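Local coordinates for hemolysin activator protein CdiB (Acinetobacter baumannii ACICU, PDB 6WIL) that probably exports a partner toxin across the outer membrane, as a two-partner secretion transporter of the Omp85 superfamily working in contact-dependent growth inhibition, at residues 29-34 and 328-333; 160-165 and 171-176. All coordinates share one frame; numbering follows the deposited sequence.

The two contacts lie about 14 Å apart, centre to centre, where the periplasmic POTRA region meets the barrel. Contact 2 is a buried, largely apolar seam within a single POTRA domain, joining a loop to the helix that follows it; its polar bonds gather round the end of Arg173, beyond the apolar part. Contact 1 is smaller and nearer the surface, a polar meeting of two chain segments almost three hundred residues apart, the linker 29-34 and the first residues of barrel strand 329-346. Helix 171-181 serves both: its Glu179 pairs with the lysine of contact 1, while residues 171-176 form half of contact 2. The two also touch directly, with Gln32 CD 3.8 Å from Asp175 OD1.

Contact 1 (29-34 and 328-333); sequences LAQQTP and QHKTSV
Gln31, in the linker that follows helix 8-27, meets Lys330 near the start of barrel strand 329-346, the one pair in the contact that comes within bonding distance. Lys330 NZ donates to Gln31 OE1 at 2.9 Å, lying in the carbonyl plane with a C=O...N angle of 156°. Lysine suits the place because the backbones stay far apart, with Gln31 CA and Lys330 CA separated by 9.6 Å. Its CG stands anti to the backbone N (chi1 -176°) and the rest of the chain is extended, so the ammonium is carried across most of that gap to the amide oxygen reaching in from Gln31; the two side chains cross at about a right angle. Gln31 instead folds back at chi2 (-47°), which brings its NE2 within 2.6 Å of Leu29 O. That bond leaves in the amide plane but comes down from above the Leu29 carbonyl plane. Held at both ends, the amide has its flip settled: oxygen to the lysine, nitrogen to its own linker.

The other end is loose. Pro34 and Gln328 shade each other, but their nearest atoms, Pro34 CB and Gln328 CA, stay 4.9 Å apart, and the proline ring packs on Tyr370 of the neighbouring strand.

Lys330 finds its stronger partner in Glu179 of helix 171-181, whose carboxylate also accepts from Gln32 N; Arg368 adds a weak bond to Gln31 OE1. The chemistry thus implies a small polar network in which a neutral amide and a charged pair tie linker, POTRA helix and barrel strand together, with the nearby cations probably polarising the glutamine carbonyl.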
ATOM      1  N   LEU A  29       6.641   1.683  -4.791  1.00 45.26           N
ATOM      2  CA  LEU A  29       6.240   3.021  -5.208  1.00 60.09           C
ATOM      3  C   LEU A  29       6.479   4.008  -4.072  1.00 77.14           C
ATOM      4  O   LEU A  29       5.881   3.888  -2.996  1.00 63.30           O
ATOM      5  CB  LEU A  29       4.777   3.023  -5.643  1.00 45.15           C
ATOM      6  CG  LEU A  29       4.444   1.969  -6.704  1.00 54.38           C
ATOM      7  CD1 LEU A  29       3.080   2.232  -7.320  1.00 61.11           C
ATOM      8  CD2 LEU A  29       5.519   1.906  -7.780  1.00 55.55           C
ATOM      9  N   ALA A  30       7.348   4.987  -4.321  1.00 78.47           N
ATOM     10  CA  ALA A  30       7.780   5.910  -3.279  1.00 83.75           C
ATOM     11  C   ALA A  30       6.632   6.807  -2.827  1.00 72.11           C
ATOM     12  O   ALA A  30       5.912   7.378  -3.651  1.00 78.05           O
ATOM     13  CB  ALA A  30       8.946   6.759  -3.783  1.00 55.14           C
ATOM     14  N   GLN A  31       6.470   6.936  -1.514  1.00 83.58           N
ATOM     15  CA  GLN A  31       5.468   7.812  -0.927  1.00 74.28           C
ATOM     16  C   GLN A  31       6.106   9.110  -0.452  1.00 62.63           C
ATOM     17  O   GLN A  31       7.329   9.223  -0.327  1.00 79.71           O
ATOM     18  CB  GLN A  31       4.760   7.127   0.246  1.00 73.36           C
ATOM     19  CG  GLN A  31       4.098   5.819  -0.126  1.00 67.24           C
ATOM     20  CD  GLN A  31       3.282   5.932  -1.398  1.00 78.80           C
ATOM     21  OE1 GLN A  31       2.215   6.547  -1.416  1.00 70.86           O
ATOM     22  NE2 GLN A  31       3.788   5.346  -2.477  1.00 75.55           N
ATOM     23  N   GLN A  32       5.253  10.098  -0.196  1.00 81.94           N
ATOM     24  CA  GLN A  32       5.712  11.355   0.381  1.00 68.07           C
ATOM     25  C   GLN A  32       6.116  11.142   1.835  1.00 63.22           C
ATOM     26  O   GLN A  32       5.452  10.416   2.581  1.00 71.16           O
ATOM     27  CB  GLN A  32       4.615  12.417   0.272  1.00 57.33           C
ATOM     28  CG  GLN A  32       4.682  13.545   1.300  1.00 75.58           C
ATOM     29  CD  GLN A  32       5.705  14.610   0.958  1.00 75.15           C
ATOM     30  OE1 GLN A  32       6.251  14.633  -0.144  1.00 93.15           O
ATOM     31  NE2 GLN A  32       5.969  15.504   1.905  1.00 71.54           N
ATOM     32  N   THR A  33       7.224  11.762   2.224  1.00 65.35           N
ATOM     33  CA  THR A  33       7.714  11.628   3.587  1.00 65.55           C
ATOM     34  C   THR A  33       6.693  12.202   4.567  1.00 70.24           C
ATOM     35  O   THR A  33       6.118  13.268   4.311  1.00 74.58           O
ATOM     36  CB  THR A  33       9.057  12.348   3.734  1.00 66.04           C
ATOM     37  OG1 THR A  33       9.972  11.855   2.748  1.00 73.81           O
ATOM     38  CG2 THR A  33       9.649  12.129   5.119  1.00 62.95           C
ATOM     39  N   PRO A  34       6.421  11.518   5.677  1.00 59.46           N
ATOM     40  CA  PRO A  34       5.451  12.044   6.644  1.00 66.77           C
ATOM     41  C   PRO A  34       5.914  13.346   7.282  1.00 66.97           C
ATOM     42  O   PRO A  34       7.111  13.633   7.372  1.00 68.70           O
ATOM     43  CB  PRO A  34       5.340  10.921   7.685  1.00 54.29           C
ATOM     44  CG  PRO A  34       6.542  10.057   7.470  1.00 46.53           C
ATOM     45  CD  PRO A  34       6.845  10.149   6.011  1.00 62.02           C
ATOM     46  N   GLN A 328       0.302  12.556   7.460  1.00 53.98           N
ATOM     47  CA  GLN A 328       0.476  11.354   8.264  1.00 61.87           C
ATOM     48  C   GLN A 328      -0.438  10.203   7.857  1.00 59.95           C
ATOM     49  O   GLN A 328      -0.431   9.164   8.529  1.00 54.18           O
ATOM     50  CB  GLN A 328       0.265  11.671   9.749  1.00 56.55           C
ATOM     51  CG  GLN A 328       1.085  12.844  10.244  1.00 66.20           C
ATOM     52  CD  GLN A 328       1.450  12.725  11.704  1.00 75.05           C
ATOM     53  OE1 GLN A 328       2.474  12.136  12.053  1.00 79.60           O
ATOM     54  NE2 GLN A 328       0.614  13.285  12.571  1.00 89.57           N
ATOM     55  N   HIS A 329      -1.221  10.342   6.788  1.00 41.16           N
ATOM     56  CA  HIS A 329      -2.094   9.239   6.412  1.00 58.32           C
ATOM     57  C   HIS A 329      -2.442   9.322   4.934  1.00 45.29           C
ATOM     58  O   HIS A 329      -2.371  10.386   4.314  1.00 47.72           O
ATOM     59  CB  HIS A 329      -3.368   9.218   7.268  1.00 34.95           C
ATOM     60  CG  HIS A 329      -4.501  10.015   6.699  1.00 31.99           C
ATOM     61  ND1 HIS A 329      -4.608  11.378   6.862  1.00 38.42           N
ATOM     62  CD2 HIS A 329      -5.586   9.634   5.985  1.00 40.91           C
ATOM     63  CE1 HIS A 329      -5.708  11.806   6.264  1.00 40.12           C
ATOM     64  NE2 HIS A 329      -6.320  10.766   5.726  1.00 35.17           N
ATOM     65  N   LYS A 330      -2.828   8.170   4.383  1.00 44.99           N
ATOM     66  CA  LYS A 330      -3.287   8.058   3.005  1.00 48.15           C
ATOM     67  C   LYS A 330      -4.338   6.961   2.940  1.00 43.50           C
ATOM     68  O   LYS A 330      -4.081   5.835   3.371  1.00 39.60           O
ATOM     69  CB  LYS A 330      -2.119   7.751   2.061  1.00 41.01           C
ATOM     70  CG  LYS A 330      -2.478   7.715   0.591  1.00 42.41           C
ATOM     71  CD  LYS A 330      -1.217   7.777  -0.263  1.00 62.50           C
ATOM     72  CE  LYS A 330      -1.498   7.404  -1.707  1.00 50.17           C
ATOM     73  NZ  LYS A 330      -0.288   7.541  -2.560  1.00 58.24           N
ATOM     74  N   THR A 331      -5.517   7.294   2.412  1.00 38.61           N
ATOM     75  CA  THR A 331      -6.647   6.376   2.350  1.00 37.42           C
ATOM     76  C   THR A 331      -7.186   6.326   0.928  1.00 40.29           C
ATOM     77  O   THR A 331      -7.328   7.363   0.274  1.00 33.33           O
ATOM     78  CB  THR A 331      -7.776   6.802   3.308  1.00 53.60           C
ATOM     79  OG1 THR A 331      -7.271   6.887   4.647  1.00 53.09           O
ATOM     80  CG2 THR A 331      -8.925   5.799   3.269  1.00 36.44           C
ATOM     81  N   SER A 332      -7.505   5.121   0.459  1.00 40.85           N
ATOM     82  CA  SER A 332      -8.021   4.969  -0.892  1.00 38.07           C
ATOM     83  C   SER A 332      -9.017   3.819  -0.942  1.00 42.90           C
ATOM     84  O   SER A 332      -8.945   2.878  -0.147  1.00 37.80           O
ATOM     85  CB  SER A 332      -6.883   4.744  -1.896  1.00 42.73           C
ATOM     86  OG  SER A 332      -5.925   3.835  -1.384  1.00 46.92           O
ATOM     87  N   VAL A 333      -9.959   3.922  -1.875  1.00 37.01           N
ATOM     88  CA  VAL A 333     -10.892   2.848  -2.188  1.00 45.02           C
ATOM     89  C   VAL A 333     -10.512   2.285  -3.549  1.00 52.32           C
ATOM     90  O   VAL A 333     -10.006   3.005  -4.416  1.00 36.87           O
ATOM     91  CB  VAL A 333     -12.361   3.328  -2.178  1.00 43.02           C
ATOM     92  CG1 VAL A 333     -12.765   3.760  -0.780  1.00 44.13           C
ATOM     93  CG2 VAL A 333     -12.561   4.473  -3.164  1.00 38.78           C
TER

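Contact 2 (160-165 and 171-176); sequences GLPFKA and LKRLDQ. With SO4 (sulfate ion), chain B.
The connection between the two helices of a POTRA domain folds back here on the second of them: Pro162 and Phe163, just beyond helix 154-160, lie against Arg173, Leu174 and Gln176 in the opening turns of helix 171-181. Pro162 CA and Arg173 CA come within 6.2 Å, close enough for side chains to meet the helix backbone itself.

Phe163 fills the buried part. Its CG sits between the backbone N and the carbonyl carbon (chi1 57°), which swings the ring in toward the helix. Leu174 CD2 lies over one face in a CH-pi contact, 4.1 Å from the ring centroid, while Leu161 CB covers the opposite face, offset toward the rim. The edge is used as well, for Phe163 CE2 rests 3.5 Å from Arg173 O. A large flat apolar residue suits this slot, and it reaches on to Leu142 and Ile145 of strand 132-149.

Beside it the compact proline ring fits close to the helix, Pro162 CG lying 4.1 Å from Arg173 CB and 4.4 Å from Gln176 CB. Arginine combines two roles: its methylene chain passes Pro162 and Phe163, and its extended reach carries the guanidinium beyond them, the plane standing nearly perpendicular (89°) to the phenyl ring. There NH1 makes a weak bond to Pro162 O and a straighter one, 3.1 Å, to sulfate O3 at the guanidinium edge; NH2 adds a weak bond to O1. The sulfate, probably from the crystallisation liquor, is also bound by Arg321 of the barrel.

A phenylalanine from the interhelical loop, set between the second helix and the sheet, fits the beta-alpha-alpha-beta-beta architecture of POTRA domains.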
ATOM      1  N   GLY A 160      -0.207  13.152 -14.228  1.00 31.57           N
ATOM      2  CA  GLY A 160       0.394  12.934 -12.925  1.00 33.65           C
ATOM      3  C   GLY A 160      -0.009  13.944 -11.868  1.00 39.60           C
ATOM      4  O   GLY A 160      -0.069  13.606 -10.681  1.00 43.66           O
ATOM      5  N   LEU A 161      -0.286  15.189 -12.266  1.00 48.26           N
ATOM      6  CA  LEU A 161      -0.635  16.232 -11.308  1.00 43.36           C
ATOM      7  C   LEU A 161      -2.127  16.505 -11.370  1.00 45.43           C
ATOM      8  O   LEU A 161      -2.632  16.863 -12.447  1.00 51.95           O
ATOM      9  CB  LEU A 161       0.137  17.511 -11.594  1.00 36.53           C
ATOM     10  CG  LEU A 161       1.652  17.401 -11.701  1.00 40.18           C
ATOM     11  CD1 LEU A 161       2.237  18.773 -11.983  1.00 42.12           C
ATOM     12  CD2 LEU A 161       2.228  16.819 -10.429  1.00 27.72           C
ATOM     13  N   PRO A 162      -2.866  16.368 -10.268  1.00 46.83           N
ATOM     14  CA  PRO A 162      -4.311  16.626 -10.316  1.00 39.46           C
ATOM     15  C   PRO A 162      -4.662  18.106 -10.302  1.00 60.52           C
ATOM     16  O   PRO A 162      -5.816  18.471 -10.060  1.00 62.60           O
ATOM     17  CB  PRO A 162      -4.827  15.911  -9.062  1.00 51.11           C
ATOM     18  CG  PRO A 162      -3.671  15.958  -8.122  1.00 39.49           C
ATOM     19  CD  PRO A 162      -2.444  15.813  -8.970  1.00 41.50           C
ATOM     20  N   PHE A 163      -3.681  18.965 -10.565  1.00 58.91           N
ATOM     21  CA  PHE A 163      -3.875  20.406 -10.585  1.00 54.22           C
ATOM     22  C   PHE A 163      -3.263  20.979 -11.858  1.00 64.66           C
ATOM     23  O   PHE A 163      -2.525  20.303 -12.578  1.00 65.50           O
ATOM     24  CB  PHE A 163      -3.257  21.073  -9.347  1.00 41.93           C
ATOM     25  CG  PHE A 163      -1.790  20.795  -9.174  1.00 47.22           C
ATOM     26  CD1 PHE A 163      -0.841  21.612  -9.767  1.00 42.47           C
ATOM     27  CD2 PHE A 163      -1.359  19.723  -8.411  1.00 45.18           C
ATOM     28  CE1 PHE A 163       0.512  21.364  -9.607  1.00 42.72           C
ATOM     29  CE2 PHE A 163      -0.006  19.467  -8.247  1.00 47.95           C
ATOM     30  CZ  PHE A 163       0.930  20.291  -8.845  1.00 45.53           C
ATOM     31  N   LYS A 164      -3.576  22.244 -12.129  1.00 61.41           N
ATOM     32  CA  LYS A 164      -3.071  22.932 -13.306  1.00 57.76           C
ATOM     33  C   LYS A 164      -2.748  24.374 -12.945  1.00 59.43           C
ATOM     34  O   LYS A 164      -3.020  24.837 -11.834  1.00 54.33           O
ATOM     35  CB  LYS A 164      -4.077  22.895 -14.463  1.00 48.59           C
ATOM     36  CG  LYS A 164      -5.299  23.767 -14.234  1.00 58.63           C
ATOM     37  CD  LYS A 164      -6.361  23.511 -15.284  1.00 51.64           C
ATOM     38  CE  LYS A 164      -6.707  22.032 -15.346  1.00 70.87           C
ATOM     39  NZ  LYS A 164      -7.952  21.770 -16.119  1.00 87.63           N
ATOM     40  N   ALA A 165      -2.160  25.080 -13.905  1.00 65.66           N
ATOM     41  CA  ALA A 165      -1.848  26.488 -13.710  1.00 52.68           C
ATOM     42  C   ALA A 165      -3.131  27.286 -13.506  1.00 48.01           C
ATOM     43  O   ALA A 165      -4.132  27.075 -14.198  1.00 56.82           O
ATOM     44  CB  ALA A 165      -1.065  27.023 -14.909  1.00 38.80           C
ATOM     45  N   LEU A 171      -1.862  21.600  -0.491  1.00 34.14           N
ATOM     46  CA  LEU A 171      -0.767  20.684  -0.197  1.00 43.89           C
ATOM     47  C   LEU A 171      -1.137  19.222  -0.424  1.00 48.13           C
ATOM     48  O   LEU A 171      -0.244  18.401  -0.654  1.00 42.42           O
ATOM     49  CB  LEU A 171      -0.300  20.883   1.246  1.00 37.78           C
ATOM     50  CG  LEU A 171       0.984  20.175   1.680  1.00 52.84           C
ATOM     51  CD1 LEU A 171       2.155  20.589   0.798  1.00 49.61           C
ATOM     52  CD2 LEU A 171       1.278  20.473   3.140  1.00 54.73           C
ATOM     53  N   LYS A 172      -2.425  18.876  -0.360  1.00 39.13           N
ATOM     54  CA  LYS A 172      -2.828  17.496  -0.616  1.00 40.43           C
ATOM     55  C   LYS A 172      -2.637  17.132  -2.083  1.00 44.11           C
ATOM     56  O   LYS A 172      -2.242  16.006  -2.403  1.00 36.69           O
ATOM     57  CB  LYS A 172      -4.282  17.278  -0.199  1.00 38.61           C
ATOM     58  CG  LYS A 172      -4.503  17.163   1.301  1.00 37.24           C
ATOM     59  CD  LYS A 172      -5.968  16.883   1.607  1.00 47.44           C
ATOM     60  CE  LYS A 172      -6.611  18.039   2.353  1.00 59.56           C
ATOM     61  NZ  LYS A 172      -6.099  18.147   3.751  1.00 52.63           N
ATOM     62  N   ARG A 173      -2.914  18.075  -2.986  1.00 44.23           N
ATOM     63  CA  ARG A 173      -2.725  17.835  -4.410  1.00 44.79           C
ATOM     64  C   ARG A 173      -1.257  17.904  -4.809  1.00 42.15           C
ATOM     65  O   ARG A 173      -0.830  17.162  -5.700  1.00 47.09           O
ATOM     66  CB  ARG A 173      -3.552  18.833  -5.219  1.00 40.14           C
ATOM     67  CG  ARG A 173      -5.029  18.788  -4.866  1.00 38.72           C
ATOM     68  CD  ARG A 173      -5.875  19.650  -5.785  1.00 33.05           C
ATOM     69  NE  ARG A 173      -7.294  19.397  -5.565  1.00 40.20           N
ATOM     70  CZ  ARG A 173      -8.049  18.630  -6.345  1.00 43.84           C
ATOM     71  NH1 ARG A 173      -7.527  18.050  -7.416  1.00 45.98           N
ATOM     72  NH2 ARG A 173      -9.329  18.451  -6.055  1.00 41.69           N
ATOM     73  N   LEU A 174      -0.474  18.774  -4.165  1.00 35.91           N
ATOM     74  CA  LEU A 174       0.966  18.780  -4.406  1.00 49.42           C
ATOM     75  C   LEU A 174       1.585  17.441  -4.024  1.00 41.90           C
ATOM     76  O   LEU A 174       2.410  16.892  -4.763  1.00 32.62           O
ATOM     77  CB  LEU A 174       1.634  19.912  -3.625  1.00 41.41           C
ATOM     78  CG  LEU A 174       1.185  21.349  -3.893  1.00 53.86           C
ATOM     79  CD1 LEU A 174       2.147  22.333  -3.236  1.00 49.26           C
ATOM     80  CD2 LEU A 174       1.072  21.610  -5.384  1.00 46.93           C
ATOM     81  N   ASP A 175       1.201  16.905  -2.861  1.00 35.51           N
ATOM     82  CA  ASP A 175       1.767  15.641  -2.401  1.00 40.13           C
ATOM     83  C   ASP A 175       1.346  14.486  -3.299  1.00 41.05           C
ATOM     84  O   ASP A 175       2.151  13.594  -3.587  1.00 37.60           O
ATOM     85  CB  ASP A 175       1.344  15.368  -0.957  1.00 42.10           C
ATOM     86  CG  ASP A 175       2.110  16.203   0.051  1.00 50.08           C
ATOM     87  OD1 ASP A 175       3.046  16.929  -0.350  1.00 54.01           O
ATOM     88  OD2 ASP A 175       1.776  16.126   1.253  1.00 63.24           O
ATOM     89  N   GLN A 176       0.087  14.479  -3.738  1.00 33.60           N
ATOM     90  CA  GLN A 176      -0.378  13.434  -4.639  1.00 40.00           C
ATOM     91  C   GLN A 176       0.405  13.455  -5.944  1.00 46.22           C
ATOM     92  O   GLN A 176       0.927  12.425  -6.389  1.00 34.77           O
ATOM     93  CB  GLN A 176      -1.871  13.599  -4.907  1.00 30.39           C
ATOM     94  CG  GLN A 176      -2.461  12.458  -5.703  1.00 33.49           C
ATOM     95  CD  GLN A 176      -2.365  11.137  -4.961  1.00 47.98           C
ATOM     96  OE1 GLN A 176      -2.363  11.104  -3.728  1.00 28.27           O
ATOM     97  NE2 GLN A 176      -2.278  10.040  -5.709  1.00 38.31           N
TER
HETATM   98  S   SO4 B 601     -10.214  15.407  -8.684  0.83 76.78           S
HETATM   99  O1  SO4 B 601     -10.269  15.472  -7.226  0.83 53.65           O
HETATM  100  O2  SO4 B 601     -10.474  14.035  -9.115  0.83 70.70           O
HETATM  101  O3  SO4 B 601      -8.889  15.832  -9.135  0.83 62.97           O
HETATM  102  O4  SO4 B 601     -11.224  16.290  -9.261  0.83 77.00           O